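Local coordinates for 5'-deoxynucleotidase (Archaeoglobus fulgidus, PDB 1YNB), which probably hydrolyses 2'-deoxyribonucleoside 5'-monophosphates to the deoxynucleoside and phosphate, using a divalent metal such as cobalt or manganese, at residues C65-A70 and E117-D122. Numbering follows the deposited sequence.
Sequences CKAATA and EVYVSD
Val-120 meets Ala-70 through a single methyl: CG2 lies 3.5 Å from Ala-70 CB, and the same methyl sits 3.8 Å from the carbonyl oxygen Ala-67 O, bridging one turn of the facing helix. It gets there because CG1 takes the position anti to the backbone N (chi1 179°), which leaves CG2 beside that N and facing residues 67 and 70. Next to it the Ala-67 methyl packs on the tyrosine stem, Ala-67 CB to Tyr-119 CB 4.1 Å, while the Tyr-119 ring stands obliquely to that methyl. The ring leads away from helix 61-73 toward Leu-53 and Ser-57, and its OH hydrogen-bonds Glu-59.

Small alanine side chains let the axes of segments 65-70 and 117-122 come within 8.7 Å, crossing at -55°, without any hydrogen bond between the segments. This is helix packing in the all-helical HD fold: the Val-120 side chain also touches the set of residues His-42, His-74, Asp-75 and Asp-124, whose side chains converge, consistent with the HD-type metal site, although no metal is bound to them here.

At the edge, Glu-117 starts out pointing away, but a bend at chi2 (-39°) folds its carboxylate back, leaving OE2 4.1 Å from Ala-70 CB, a loose approach of the carboxylate to the methyl. On the far side of helix 61-73, Thr-69 OG1 bonds back to Cys-65 O at 2.9 Å. That oxygen also accepts from Thr-69 N, the two donors arriving from opposite faces of the carbonyl plane, and Thr-69 packs against Cys-65 of the second subunit.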
loop_
_atom_site.group_PDB
_atom_site.type_symbol
_atom_site.label_atom_id
_atom_site.label_comp_id
_atom_site.label_asym_id
_atom_site.label_seq_id
_atom_site.Cartn_x
_atom_site.Cartn_y
_atom_site.Cartn_z
ATOM N N CYS A 65 -3.108 -22.244 6.053
ATOM C CA CYS A 65 -3.267 -21.137 7.006
ATOM C C CYS A 65 -2.209 -21.203 8.105
ATOM O O CYS A 65 -1.757 -20.195 8.639
ATOM C CB CYS A 65 -4.666 -21.182 7.634
ATOM S SG CYS A 65 -5.930 -20.807 6.533
ATOM N N LYS A 66 -1.784 -22.402 8.471
ATOM C CA LYS A 66 -0.772 -22.514 9.508
ATOM C C LYS A 66 0.616 -22.090 8.991
ATOM O O LYS A 66 1.486 -21.594 9.732
ATOM C CB LYS A 66 -0.706 -23.964 9.987
ATOM C CG LYS A 66 0.276 -24.204 11.094
ATOM C CD LYS A 66 0.070 -25.638 11.634
ATOM C CE LYS A 66 0.883 -25.894 12.874
ATOM N NZ LYS A 66 0.712 -27.342 13.250
ATOM N N ALA A 67 0.831 -22.349 7.719
ATOM C CA ALA A 67 2.103 -22.006 7.112
ATOM C C ALA A 67 2.173 -20.473 7.023
ATOM O O ALA A 67 3.227 -19.891 7.251
ATOM C CB ALA A 67 2.196 -22.638 5.741
ATOM N N ALA A 68 1.073 -19.858 6.654
ATOM C CA ALA A 68 1.026 -18.398 6.557
ATOM C C ALA A 68 1.285 -17.780 7.915
ATOM O O ALA A 68 2.091 -16.854 8.053
ATOM C CB ALA A 68 -0.307 -17.952 6.006
ATOM N N THR A 69 0.637 -18.313 8.955
ATOM C CA THR A 69 0.828 -17.771 10.287
ATOM C C THR A 69 2.249 -17.920 10.760
ATOM O O THR A 69 2.826 -17.008 11.353
ATOM C CB THR A 69 -0.140 -18.464 11.305
ATOM O OG1 THR A 69 -1.467 -18.343 10.817
ATOM C CG2 THR A 69 -0.042 -17.828 12.652
ATOM N N ALA A 70 2.840 -19.078 10.501
ATOM C CA ALA A 70 4.201 -19.300 10.916
ATOM C C ALA A 70 5.134 -18.305 10.220
ATOM O O ALA A 70 6.127 -17.860 10.798
ATOM C CB ALA A 70 4.621 -20.749 10.555
ATOM N N GLU A 117 7.803 -25.446 8.678
ATOM C CA GLU A 117 9.005 -24.658 8.542
ATOM C C GLU A 117 9.571 -24.676 7.138
ATOM O O GLU A 117 10.226 -23.717 6.732
ATOM C CB GLU A 117 10.076 -25.071 9.563
ATOM C CG GLU A 117 9.734 -24.564 10.973
ATOM C CD GLU A 117 9.116 -23.138 10.963
ATOM O OE1 GLU A 117 9.816 -22.145 10.647
ATOM O OE2 GLU A 117 7.914 -23.007 11.265
ATOM N N VAL A 118 9.332 -25.743 6.384
ATOM C CA VAL A 118 9.874 -25.742 5.032
ATOM C C VAL A 118 9.125 -24.763 4.145
ATOM O O VAL A 118 9.737 -24.123 3.303
ATOM C CB VAL A 118 9.875 -27.139 4.381
ATOM C CG1 VAL A 118 10.310 -27.041 2.955
ATOM C CG2 VAL A 118 10.873 -28.028 5.107
ATOM N N TYR A 119 7.815 -24.629 4.328
ATOM C CA TYR A 119 7.080 -23.667 3.510
ATOM C C TYR A 119 7.477 -22.239 3.912
ATOM O O TYR A 119 7.535 -21.347 3.065
ATOM C CB TYR A 119 5.564 -23.833 3.662
ATOM C CG TYR A 119 5.065 -25.168 3.167
ATOM C CD1 TYR A 119 5.253 -25.552 1.834
ATOM C CD2 TYR A 119 4.476 -26.086 4.048
ATOM C CE1 TYR A 119 4.880 -26.817 1.388
ATOM C CE2 TYR A 119 4.093 -27.360 3.605
ATOM C CZ TYR A 119 4.306 -27.717 2.273
ATOM O OH TYR A 119 3.990 -28.981 1.831
ATOM N N VAL A 120 7.746 -22.031 5.196
ATOM C CA VAL A 120 8.138 -20.716 5.678
ATOM C C VAL A 120 9.496 -20.361 5.094
ATOM O O VAL A 120 9.708 -19.240 4.608
ATOM C CB VAL A 120 8.211 -20.677 7.223
ATOM C CG1 VAL A 120 8.659 -19.279 7.711
ATOM C CG2 VAL A 120 6.823 -20.989 7.804
ATOM N N SER A 121 10.413 -21.321 5.134
ATOM C CA SER A 121 11.765 -21.111 4.625
ATOM C C SER A 121 11.760 -20.767 3.135
ATOM O O SER A 121 12.428 -19.817 2.722
ATOM C CB SER A 121 12.623 -22.369 4.846
ATOM O OG SER A 121 13.977 -22.112 4.499
ATOM N N ASP A 122 11.028 -21.542 2.337
ATOM C CA ASP A 122 10.941 -21.301 0.903
ATOM C C ASP A 122 10.229 -19.960 0.619
ATOM O O ASP A 122 10.608 -19.219 -0.310
ATOM C CB ASP A 122 10.145 -22.397 0.200
ATOM C CG ASP A 122 11.018 -23.588 -0.268
ATOM O OD1 ASP A 122 12.245 -23.645 0.006
ATOM O OD2 ASP A 122 10.445 -24.461 -0.923
#